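Type VI secretion system-associated protein TagF (Pseudomonas aeruginosa PAO1, PDB 2QNU) probably acts as an accessory protein of the bacterial type VI secretion system, restraining its activity, although its molecular mechanism is not established. Local coordinates at residues 31-36 and 88-93; 42-47 and 210-215; 75-80 and 120-125; 148-153 and 172-177. One frame throughout, in Å; residues are numbered along the deposited sequence.

Interaction 1. Residues 31-36 and 88-93; sequences AWLASG and PLTVAC
Leu33, on helix 23-44, lays its two methyl branches over Pro88, just before strand 89-95, and Thr90 within it. The tighter half is purely apolar: Leu33 CD2 rests 4.1 Å from Pro88 CG, the two side chains sliding past each other in opposite directions. Leu33 CG stands anti to its own carbonyl carbon (chi1 -73°), and from there the isobutyl fork extends from the helix to the strand. Its other branch sits more loosely, with Leu33 CD1 4.4 Å from Thr90 OG1. That hydroxyl has its polar partner elsewhere, in the indole NE1 of Trp29, one turn before Leu33 on helix 23-44, so the leucine meets an oxygen already engaged. Phe87 also touches Leu33, Val76 of the adjoining strand lies against both Pro88 and Thr90, and this half is buried.

The far side of the helix is the open one. There Ala31 is exposed and Ser35 partly so, and the serine turns its hydroxyl back on its own helix. Ser35 OG bonds to Ala31 O at 2.6 Å, while Ser35 N reaches the same carbonyl oxygen at 3.1 Å from the opposite face of its plane. Ala31 O is thus gripped twice.

Thr90 points toward the helix, whereas Leu89 points away from it and, with Val91, packs on helix 110-121 across the sheet. The arrangement is that of an alpha+beta fold, in which helix 23-44 lies on one face of an antiparallel sheet and helix 110-121 on the other.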
loop_
_atom_site.group_PDB
_atom_site.type_symbol
_atom_site.label_atom_id
_atom_site.label_comp_id
_atom_site.label_asym_id
_atom_site.label_seq_id
_atom_site.Cartn_x
_atom_site.Cartn_y
_atom_site.Cartn_z
ATOM N N ALA B 31 5.221 25.909 8.915
ATOM C CA ALA B 31 6.545 26.027 8.310
ATOM C C ALA B 31 6.538 25.319 6.979
ATOM O O ALA B 31 7.135 25.766 6.000
ATOM C CB ALA B 31 7.565 25.441 9.233
ATOM N N TRP B 32 5.832 24.204 6.916
ATOM C CA TRP B 32 5.772 23.481 5.670
ATOM C C TRP B 32 4.950 24.287 4.643
ATOM O O TRP B 32 5.342 24.348 3.503
ATOM C CB TRP B 32 5.221 22.024 5.820
ATOM C CG TRP B 32 4.965 21.336 4.465
ATOM C CD1 TRP B 32 5.885 20.808 3.608
ATOM C CD2 TRP B 32 3.701 21.246 3.802
ATOM N NE1 TRP B 32 5.277 20.358 2.461
ATOM C CE2 TRP B 32 3.925 20.626 2.561
ATOM C CE3 TRP B 32 2.416 21.672 4.134
ATOM C CZ2 TRP B 32 2.893 20.360 1.668
ATOM C CZ3 TRP B 32 1.368 21.409 3.252
ATOM C CH2 TRP B 32 1.606 20.770 2.030
ATOM N N LEU B 33 3.806 24.864 5.011
ATOM C CA LEU B 33 3.036 25.685 4.025
ATOM C C LEU B 33 3.802 26.891 3.591
ATOM O O LEU B 33 3.886 27.160 2.418
ATOM C CB LEU B 33 1.713 26.197 4.606
ATOM C CG LEU B 33 0.658 25.149 4.752
ATOM C CD1 LEU B 33 -0.462 25.711 5.597
ATOM C CD2 LEU B 33 0.160 24.710 3.427
ATOM N N ALA B 34 4.397 27.592 4.540
ATOM C CA ALA B 34 5.184 28.754 4.229
ATOM C C ALA B 34 6.345 28.512 3.249
ATOM O O ALA B 34 6.601 29.354 2.373
ATOM C CB ALA B 34 5.704 29.364 5.509
ATOM N N SER B 35 7.061 27.390 3.410
ATOM C CA SER B 35 8.183 27.014 2.522
ATOM C C SER B 35 7.675 26.759 1.126
ATOM O O SER B 35 8.317 27.117 0.128
ATOM C CB SER B 35 8.877 25.693 3.025
ATOM O OG SER B 35 9.223 25.779 4.398
ATOM N N GLY B 36 6.541 26.073 1.073
ATOM C CA GLY B 36 5.862 25.734 -0.162
ATOM C C GLY B 36 5.377 26.981 -0.890
ATOM O O GLY B 36 5.430 27.039 -2.123
ATOM N N PRO B 88 -3.173 29.554 2.916
ATOM C CA PRO B 88 -4.254 28.566 2.935
ATOM C C PRO B 88 -5.020 28.486 4.242
ATOM O O PRO B 88 -4.564 28.926 5.268
ATOM C CB PRO B 88 -3.519 27.247 2.684
ATOM C CG PRO B 88 -2.382 27.608 1.900
ATOM C CD PRO B 88 -1.917 28.954 2.447
ATOM N N LEU B 89 -6.198 27.912 4.165
ATOM C CA LEU B 89 -7.006 27.613 5.368
ATOM C C LEU B 89 -7.141 26.105 5.421
ATOM O O LEU B 89 -7.507 25.447 4.447
ATOM C CB LEU B 89 -8.394 28.225 5.238
ATOM C CG LEU B 89 -9.431 27.950 6.364
ATOM C CD1 LEU B 89 -8.970 28.556 7.653
ATOM C CD2 LEU B 89 -10.720 28.582 5.962
ATOM N N THR B 90 -6.860 25.555 6.574
ATOM C CA THR B 90 -6.878 24.128 6.732
ATOM C C THR B 90 -7.824 23.794 7.839
ATOM O O THR B 90 -7.779 24.436 8.851
ATOM C CB THR B 90 -5.435 23.615 7.130
ATOM O OG1 THR B 90 -4.502 24.086 6.178
ATOM C CG2 THR B 90 -5.375 22.107 7.170
ATOM N N VAL B 91 -8.661 22.791 7.617
ATOM C CA VAL B 91 -9.355 22.081 8.702
ATOM C C VAL B 91 -8.685 20.690 8.851
ATOM O O VAL B 91 -8.520 19.946 7.860
ATOM C CB VAL B 91 -10.830 21.936 8.371
ATOM C CG1 VAL B 91 -11.567 21.026 9.389
ATOM C CG2 VAL B 91 -11.468 23.337 8.268
ATOM N N ALA B 92 -8.288 20.372 10.084
ATOM C CA ALA B 92 -7.486 19.163 10.383
ATOM C C ALA B 92 -7.997 18.428 11.612
ATOM O O ALA B 92 -8.339 19.039 12.619
ATOM C CB ALA B 92 -6.062 19.541 10.605
ATOM N N CYS B 93 -8.062 17.107 11.490
ATOM C CA CYS B 93 -8.293 16.242 12.630
ATOM C C CYS B 93 -7.032 15.418 12.947
ATOM O O CYS B 93 -6.532 14.659 12.123
ATOM C CB CYS B 93 -9.449 15.326 12.314
ATOM S SG CYS B 93 -9.778 14.279 13.636
#

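Interaction 2. Residues 42-47 and 210-215; sequences DELGAA and FLTGEG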
loop_
_atom_site.group_PDB
_atom_site.type_symbol
_atom_site.label_atom_id
_atom_site.label_comp_id
_atom_site.label_asym_id
_atom_site.label_seq_id
_atom_site.Cartn_x
_atom_site.Cartn_y
_atom_site.Cartn_z
ATOM N N ASP B 42 8.401 31.737 -6.032
ATOM C CA ASP B 42 9.641 31.952 -6.786
ATOM C C ASP B 42 9.592 31.276 -8.170
ATOM O O ASP B 42 10.113 31.810 -9.158
ATOM C CB ASP B 42 10.846 31.367 -6.065
ATOM C CG ASP B 42 11.239 32.122 -4.856
ATOM O OD1 ASP B 42 10.804 33.255 -4.652
ATOM O OD2 ASP B 42 12.046 31.566 -4.090
ATOM N N GLU B 43 9.029 30.075 -8.210
ATOM C CA GLU B 43 8.975 29.290 -9.446
ATOM C C GLU B 43 8.023 29.872 -10.486
ATOM O O GLU B 43 8.337 29.923 -11.681
ATOM C CB GLU B 43 8.563 27.849 -9.142
ATOM C CG GLU B 43 9.777 26.948 -8.799
ATOM C CD GLU B 43 9.463 25.827 -7.764
ATOM O OE1 GLU B 43 8.280 25.416 -7.610
ATOM O OE2 GLU B 43 10.434 25.401 -7.083
ATOM N N LEU B 44 6.857 30.292 -10.010
ATOM C CA LEU B 44 5.761 30.730 -10.844
ATOM C C LEU B 44 5.756 32.205 -11.163
ATOM O O LEU B 44 5.170 32.571 -12.148
ATOM C CB LEU B 44 4.423 30.364 -10.177
ATOM C CG LEU B 44 4.115 28.878 -10.181
ATOM C CD1 LEU B 44 2.902 28.577 -9.360
ATOM C CD2 LEU B 44 3.928 28.358 -11.590
ATOM N N GLY B 45 6.356 33.048 -10.322
ATOM C CA GLY B 45 6.485 34.474 -10.605
ATOM C C GLY B 45 5.107 35.093 -10.814
ATOM O O GLY B 45 4.166 34.793 -10.064
ATOM N N ALA B 46 4.974 35.919 -11.862
ATOM C CA ALA B 46 3.696 36.617 -12.153
ATOM C C ALA B 46 2.502 35.689 -12.289
ATOM O O ALA B 46 1.369 36.103 -12.051
ATOM C CB ALA B 46 3.810 37.440 -13.429
ATOM N N ALA B 47 2.768 34.453 -12.691
ATOM C CA ALA B 47 1.737 33.425 -12.847
ATOM C C ALA B 47 1.211 32.828 -11.540
ATOM O O ALA B 47 0.253 32.053 -11.569
ATOM C CB ALA B 47 2.274 32.307 -13.741
ATOM N N PHE B 210 0.546 21.288 -6.570
ATOM C CA PHE B 210 -0.824 21.422 -6.005
ATOM C C PHE B 210 -1.614 22.584 -6.650
ATOM O O PHE B 210 -2.837 22.661 -6.463
ATOM C CB PHE B 210 -0.789 21.745 -4.519
ATOM C CG PHE B 210 -0.321 20.617 -3.654
ATOM C CD1 PHE B 210 -1.005 19.409 -3.628
ATOM C CD2 PHE B 210 0.800 20.784 -2.836
ATOM C CE1 PHE B 210 -0.573 18.361 -2.775
ATOM C CE2 PHE B 210 1.261 19.730 -1.997
ATOM C CZ PHE B 210 0.586 18.525 -2.002
ATOM N N LEU B 211 -0.902 23.521 -7.288
ATOM C CA LEU B 211 -1.537 24.733 -7.890
ATOM C C LEU B 211 -1.655 24.580 -9.382
ATOM O O LEU B 211 -2.602 25.064 -9.941
ATOM C CB LEU B 211 -0.852 26.051 -7.520
ATOM C CG LEU B 211 -0.268 26.224 -6.107
ATOM C CD1 LEU B 211 0.582 27.492 -5.975
ATOM C CD2 LEU B 211 -1.289 26.187 -5.025
ATOM N N THR B 212 -0.738 23.869 -10.034
ATOM C CA THR B 212 -0.766 23.818 -11.452
ATOM C C THR B 212 -0.964 22.448 -12.023
ATOM O O THR B 212 -1.291 22.331 -13.204
ATOM C CB THR B 212 0.542 24.379 -12.037
ATOM O OG1 THR B 212 1.603 23.451 -11.810
ATOM C CG2 THR B 212 0.871 25.677 -11.390
ATOM N N GLY B 213 -0.764 21.407 -11.222
ATOM C CA GLY B 213 -0.702 20.046 -11.761
ATOM C C GLY B 213 0.423 19.794 -12.773
ATOM O O GLY B 213 0.455 18.766 -13.436
ATOM N N GLU B 214 1.353 20.708 -12.898
ATOM C CA GLU B 214 2.358 20.570 -13.924
ATOM C C GLU B 214 3.521 19.691 -13.459
ATOM O O GLU B 214 3.799 19.609 -12.294
ATOM C CB GLU B 214 2.851 21.942 -14.324
ATOM C CG GLU B 214 1.755 22.816 -14.949
ATOM C CD GLU B 214 2.249 24.215 -15.276
ATOM O OE1 GLU B 214 3.403 24.585 -14.877
ATOM O OE2 GLU B 214 1.467 24.979 -15.921
ATOM N N GLY B 215 4.127 18.974 -14.373
ATOM C CA GLY B 215 5.252 18.110 -14.025
ATOM C C GLY B 215 5.772 17.352 -15.211
ATOM O O GLY B 215 5.157 17.336 -16.303
#
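Leu44 meets Leu211 and Thr212 where two helix ends come together: the last turn of helix 23-44 faces the short helix 209-212, and an ST turn carries the chain out of the second. Both helices give way to a glycine with positive phi, Gly45 and Gly213.

The contact across the segments is apolar. Leu44 and Thr212 reach toward each other tip to tip, and Thr212 CG2 is seated at the fork of the leucine, 4.1 Å from Leu44 CD1 and 4.1 Å from Leu44 CD2. Leu211 comes in beside the threonine, its CD1 standing 4.2 Å from Leu44 CD1. No hydrogen bond links the two segments. Helix 48-53 broadens the patch, with Trp48 and Ala51 against Leu211 and Ala51 against Thr212.

Aromatic contacts surround Phe210 at the inner end of the contact. Phe210 meets Trp58 edge-to-face and also touches Trp32 and Trp183, while its carbonyl accepts from Trp58 NE1.

Polar bonds stay within each segment or reach nearby residues. Asp42 OD1 pairs with Arg38 one turn back in a salt bridge, and Ala47 N makes a weak bond to Leu44 O at 3.1 Å. Thr212 divides its two branches: with chi1 at 72° the methyl faces Leu44, whereas the hydroxyl is turned back toward the main chain. From that position Thr212 OG1 accepts the amide of Glu214, N to OG1 3.0 Å, with an N-H...O angle of 155°.

Interaction 3. Residues 75-80 and 120-125; sequences VVMPSI and LSTLEP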
loop_
_atom_site.group_PDB
_atom_site.type_symbol
_atom_site.label_atom_id
_atom_site.label_comp_id
_atom_site.label_asym_id
_atom_site.label_seq_id
_atom_site.Cartn_x
_atom_site.Cartn_y
_atom_site.Cartn_z
ATOM N N VAL B 75 -8.593 18.785 5.098
ATOM C CA VAL B 75 -8.694 19.428 3.797
ATOM C C VAL B 75 -8.032 20.797 3.877
ATOM O O VAL B 75 -8.139 21.465 4.874
ATOM C CB VAL B 75 -10.145 19.569 3.299
ATOM C CG1 VAL B 75 -10.154 20.111 1.846
ATOM C CG2 VAL B 75 -10.900 18.252 3.368
ATOM N N VAL B 76 -7.308 21.182 2.833
ATOM C CA VAL B 76 -6.683 22.504 2.799
ATOM C C VAL B 76 -7.153 23.215 1.536
ATOM O O VAL B 76 -7.321 22.586 0.491
ATOM C CB VAL B 76 -5.136 22.482 2.816
ATOM C CG1 VAL B 76 -4.542 21.573 1.738
ATOM C CG2 VAL B 76 -4.569 23.886 2.639
HETATM N N MSE B 77 -7.420 24.521 1.669
HETATM C CA MSE B 77 -7.923 25.377 0.575
HETATM C C MSE B 77 -7.171 26.688 0.471
HETATM O O MSE B 77 -6.938 27.300 1.471
HETATM C CB MSE B 77 -9.400 25.730 0.888
HETATM C CG MSE B 77 -10.049 26.621 -0.202
HETATM SE SE MSE B 77 -11.881 27.265 0.356
HETATM C CE MSE B 77 -11.313 28.593 1.572
ATOM N N PRO B 78 -6.858 27.165 -0.745
ATOM C CA PRO B 78 -6.287 28.518 -0.864
ATOM C C PRO B 78 -7.205 29.575 -0.225
ATOM O O PRO B 78 -8.427 29.502 -0.371
ATOM C CB PRO B 78 -6.182 28.753 -2.380
ATOM C CG PRO B 78 -6.221 27.382 -2.967
ATOM C CD PRO B 78 -6.983 26.492 -2.055
ATOM N N SER B 79 -6.623 30.507 0.507
ATOM C CA SER B 79 -7.394 31.474 1.281
ATOM C C SER B 79 -6.658 32.798 1.402
ATOM O O SER B 79 -5.579 33.017 0.796
ATOM C CB SER B 79 -7.734 30.890 2.653
ATOM O OG SER B 79 -8.746 31.664 3.316
ATOM N N ILE B 80 -7.229 33.666 2.212
ATOM C CA ILE B 80 -6.806 35.056 2.289
ATOM C C ILE B 80 -7.332 35.674 3.572
ATOM O O ILE B 80 -8.354 35.219 4.095
ATOM C CB ILE B 80 -7.362 35.844 1.062
ATOM C CG1 ILE B 80 -6.637 37.179 0.860
ATOM C CG2 ILE B 80 -8.838 36.127 1.224
ATOM C CD1 ILE B 80 -7.216 38.008 -0.296
ATOM N N LEU B 120 -15.563 26.192 2.121
ATOM C CA LEU B 120 -16.171 26.972 1.007
ATOM C C LEU B 120 -17.049 28.099 1.594
ATOM O O LEU B 120 -16.961 29.235 1.159
ATOM C CB LEU B 120 -16.936 26.055 0.047
ATOM C CG LEU B 120 -15.961 25.197 -0.742
ATOM C CD1 LEU B 120 -16.632 23.958 -1.273
ATOM C CD2 LEU B 120 -15.207 25.886 -1.852
ATOM N N SER B 121 -17.772 27.803 2.666
ATOM C CA SER B 121 -18.610 28.768 3.336
ATOM C C SER B 121 -17.884 30.051 3.686
ATOM O O SER B 121 -18.518 31.125 3.772
ATOM C CB SER B 121 -19.280 28.149 4.590
ATOM O OG SER B 121 -18.401 28.142 5.717
ATOM N N THR B 122 -16.566 29.984 3.902
ATOM C CA THR B 122 -15.813 31.181 4.332
ATOM C C THR B 122 -15.513 32.118 3.170
ATOM O O THR B 122 -14.969 33.193 3.376
ATOM C CB THR B 122 -14.413 30.845 5.053
ATOM O OG1 THR B 122 -13.502 30.279 4.105
ATOM C CG2 THR B 122 -14.636 29.900 6.220
ATOM N N LEU B 123 -15.785 31.693 1.953
ATOM C CA LEU B 123 -15.543 32.577 0.799
ATOM C C LEU B 123 -16.754 33.480 0.537
ATOM O O LEU B 123 -16.651 34.441 -0.218
ATOM C CB LEU B 123 -15.304 31.761 -0.452
ATOM C CG LEU B 123 -14.127 30.816 -0.490
ATOM C CD1 LEU B 123 -14.337 29.889 -1.639
ATOM C CD2 LEU B 123 -12.794 31.568 -0.663
ATOM N N GLU B 124 -17.893 33.137 1.139
ATOM C CA GLU B 124 -19.158 33.866 0.962
ATOM C C GLU B 124 -19.032 35.239 1.651
ATOM O O GLU B 124 -18.710 35.312 2.838
ATOM C CB GLU B 124 -20.341 33.018 1.515
ATOM C CG GLU B 124 -20.521 31.649 0.711
ATOM C CD GLU B 124 -21.413 30.511 1.372
ATOM O OE1 GLU B 124 -22.277 30.794 2.257
ATOM O OE2 GLU B 124 -21.237 29.290 0.966
ATOM N N PRO B 125 -19.162 36.350 0.868
ATOM C CA PRO B 125 -19.551 37.575 1.559
ATOM C C PRO B 125 -21.042 37.440 1.897
ATOM O O PRO B 125 -21.907 37.318 0.985
ATOM C CB PRO B 125 -19.251 38.693 0.540
ATOM C CG PRO B 125 -19.380 38.037 -0.768
ATOM C CD PRO B 125 -18.936 36.596 -0.572
HETATM O O HOH W 1 -11.643 32.094 3.357
#
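An apolar contact between Met77 and the residues Leu120, Thr122 and Leu123 joins the C-terminal end of strand 71-77 to the region where helix 110-121 runs out; a bridging water adds a polar link beside it. Met77 is present as selenomethionine and is the partner in every direct contact. Its chain runs straight from the backbone, CG anti to the backbone N (chi1 -179°), then bends at the selenium (chi3 76°), which turns the terminal methyl toward Thr122. Met77 CE thereby comes to 3.7 Å from Thr122 OG1. Leu123 crosses the end of the selenomethionine at a slant and touches it with both branches: CD1 lies 4.1 Å from Met77 SE, and CD2 lies 4.0 Å from Met77 CE. Leu120 closes over the selenium from the helix, its CD2 at 4.2 Å from Met77 SE, although its side chain sets out away from the strand.

The polar part of the contact runs through one water. It donates to Ser79 OG at 2.9 Å and to Thr122 OG1 at 2.7 Å, and so ties the loop after the strand to the turn at the end of helix 110-121. Each hydroxyl also has a carbonyl partner: Leu119 O for the threonine, and O of the N-methyl-lysine at position 9 for the serine.

Leu123 lies within a type I beta turn from Ser121 to Glu124, and its N also bonds to Leu120 O. The whole is helix-on-sheet packing at the exit of a helix from one face of the antiparallel sheet of an alpha+beta fold.

Interaction 4. Residues 148-153 and 172-177; sequences IEQSLI and LAQHAC
Gln174, on helix 165-177, crosses Ile148 at about a right angle and clasps its backbone with both ends of one side-chain amide, fastening the 148-153 segment to the helix. Within that segment Glu149 and Ser151 make backbone hydrogen bonds to Glu161 and Arg159, which lays it beside strand 158-160.

The two bonds of the clasp are unequal. NE2 of Gln174 donates to Ile148 O at 3.3 Å, a weak bond though nearly straight at 167°. The apolar part of Ile148 lies against the same amide, with Ile148 CG1 3.6 Å from Gln174 OE1. The Gln174 chain is extended beyond CG, but its first torsion is close to eclipsed (chi1 -14°), an unusual setting that carries the amide to the isoleucine.

Gln150 slides past Gln174 in the opposite direction, and their amide planes stand almost perpendicular. NE2 of Gln174 hangs over the face of the Gln150 amide, 3.8 Å from Gln150 CD, so the two amides do not pair. Gln150 NE2 is bonded instead to Ser160 OG, and a bound acetate, probably from the crystallisation liquor, lies close to its side chain.

The same helix serves the dimer: Leu172 and Ala173 pack on Cys177 and Leu169 of the second subunit. The stronger bond of the clasp is made by Ile148 N, which meets Gln174 OE1 at 2.7 Å in the carbonyl plane, on a lone pair.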
loop_
_atom_site.group_PDB
_atom_site.type_symbol
_atom_site.label_atom_id
_atom_site.label_comp_id
_atom_site.label_asym_id
_atom_site.label_seq_id
_atom_site.Cartn_x
_atom_site.Cartn_y
_atom_site.Cartn_z
ATOM N N ILE B 148 -4.987 -2.890 11.496
ATOM C CA ILE B 148 -4.806 -4.302 11.671
ATOM C C ILE B 148 -3.561 -4.405 12.476
ATOM O O ILE B 148 -2.588 -3.725 12.201
ATOM C CB ILE B 148 -4.607 -5.053 10.344
ATOM C CG1 ILE B 148 -5.832 -4.899 9.436
ATOM C CG2 ILE B 148 -4.355 -6.521 10.588
ATOM C CD1 ILE B 148 -7.120 -5.692 9.869
ATOM N N GLU B 149 -3.621 -5.232 13.499
ATOM C CA GLU B 149 -2.488 -5.528 14.351
ATOM C C GLU B 149 -1.285 -6.045 13.548
ATOM O O GLU B 149 -1.435 -6.887 12.685
ATOM C CB GLU B 149 -2.909 -6.566 15.404
ATOM C CG GLU B 149 -1.790 -6.983 16.349
ATOM C CD GLU B 149 -2.119 -8.236 17.166
ATOM O OE1 GLU B 149 -3.291 -8.392 17.566
ATOM O OE2 GLU B 149 -1.194 -9.055 17.415
ATOM N N GLN B 150 -0.114 -5.490 13.851
ATOM C CA GLN B 150 1.147 -5.801 13.177
ATOM C C GLN B 150 2.320 -5.753 14.165
ATOM O O GLN B 150 2.241 -5.100 15.193
ATOM C CB GLN B 150 1.423 -4.805 12.067
ATOM C CG GLN B 150 0.339 -4.710 10.968
ATOM C CD GLN B 150 0.699 -3.703 9.905
ATOM O OE1 GLN B 150 1.015 -2.553 10.221
ATOM N NE2 GLN B 150 0.649 -4.116 8.640
ATOM N N SER B 151 3.399 -6.463 13.852
ATOM C CA SER B 151 4.641 -6.440 14.654
ATOM C C SER B 151 5.877 -6.544 13.721
ATOM O O SER B 151 5.821 -6.078 12.580
ATOM C CB SER B 151 4.597 -7.513 15.761
ATOM O OG SER B 151 4.170 -8.767 15.263
ATOM N N LEU B 152 6.990 -7.082 14.219
ATOM C CA LEU B 152 8.223 -7.255 13.432
ATOM C C LEU B 152 8.928 -8.564 13.759
ATOM O O LEU B 152 8.589 -9.229 14.735
ATOM C CB LEU B 152 9.202 -6.082 13.661
ATOM C CG LEU B 152 9.215 -5.013 12.573
ATOM C CD1 LEU B 152 8.079 -3.981 12.727
ATOM C CD2 LEU B 152 10.569 -4.315 12.527
ATOM N N ILE B 153 9.883 -8.938 12.910
ATOM C CA ILE B 153 10.960 -9.860 13.283
ATOM C C ILE B 153 12.308 -9.344 12.733
ATOM O O ILE B 153 12.476 -8.139 12.455
ATOM C CB ILE B 153 10.737 -11.330 12.815
ATOM C CG1 ILE B 153 9.543 -12.015 13.519
ATOM C CG2 ILE B 153 11.966 -12.157 13.177
ATOM C CD1 ILE B 153 8.161 -11.661 13.013
ATOM N N LEU B 172 -2.667 -4.117 3.657
ATOM C CA LEU B 172 -1.848 -3.606 2.563
ATOM C C LEU B 172 -2.060 -2.121 2.385
ATOM O O LEU B 172 -1.108 -1.359 2.260
ATOM C CB LEU B 172 -2.128 -4.375 1.286
ATOM C CG LEU B 172 -1.176 -5.525 0.993
ATOM C CD1 LEU B 172 -1.328 -6.568 2.094
ATOM C CD2 LEU B 172 -1.545 -6.126 -0.268
ATOM N N ALA B 173 -3.324 -1.687 2.352
ATOM C CA ALA B 173 -3.627 -0.248 2.247
ATOM C C ALA B 173 -3.039 0.624 3.401
ATOM O O ALA B 173 -2.493 1.673 3.128
ATOM C CB ALA B 173 -5.165 -0.055 2.141
ATOM N N GLN B 174 -3.108 0.182 4.659
ATOM C CA GLN B 174 -2.452 0.911 5.777
ATOM C C GLN B 174 -0.991 1.030 5.569
ATOM O O GLN B 174 -0.442 2.083 5.845
ATOM C CB GLN B 174 -2.594 0.264 7.175
ATOM C CG GLN B 174 -3.626 -0.812 7.313
ATOM C CD GLN B 174 -3.798 -1.443 8.737
ATOM O OE1 GLN B 174 -4.925 -1.436 9.238
ATOM N NE2 GLN B 174 -2.714 -2.036 9.349
ATOM N N HIS B 175 -0.332 -0.057 5.144
ATOM C CA HIS B 175 1.093 -0.035 4.904
ATOM C C HIS B 175 1.467 1.036 3.873
ATOM O O HIS B 175 2.521 1.708 4.010
ATOM C CB HIS B 175 1.658 -1.423 4.491
ATOM C CG HIS B 175 3.148 -1.418 4.353
ATOM N ND1 HIS B 175 3.781 -1.195 3.137
ATOM C CD2 HIS B 175 4.128 -1.490 5.279
ATOM C CE1 HIS B 175 5.091 -1.143 3.330
ATOM N NE2 HIS B 175 5.325 -1.340 4.614
ATOM N N ALA B 176 0.665 1.214 2.813
ATOM C CA ALA B 176 1.033 2.220 1.835
ATOM C C ALA B 176 1.034 3.633 2.405
ATOM O O ALA B 176 1.675 4.573 1.827
ATOM C CB ALA B 176 0.164 2.114 0.558
ATOM N N CYS B 177 0.343 3.835 3.507
ATOM C CA CYS B 177 0.314 5.129 4.181
ATOM C C CYS B 177 1.469 5.483 5.110
ATOM O O CYS B 177 1.701 6.666 5.405
ATOM C CB CYS B 177 -1.001 5.282 4.990
ATOM S SG CYS B 177 -2.421 5.284 3.869
#

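Overall arrangement
From the N terminus, helix 23-44 opens two contacts in turn, interaction 1 at 31-36 and interaction 2 at 42-47. Interaction 3 opens at 75-80, before 88-93 closes interaction 1, so these two cross; 120-125 then closes interaction 3. Interaction 4, in series after both, is a short loop tying the 148-153 segment to helix 165-177. Last, 210-215 closes interaction 2, joining helix 23-44 to helix 209-212; its long loop contains interactions 3 and 4 and crosses interaction 1. Interactions 1 and 3 meet on neighbouring strands of one sheet, and interactions 1 and 2 touch through Trp32 and Phe210. Interaction 4 stands apart, its centre about 36 Å from the centre of interaction 3.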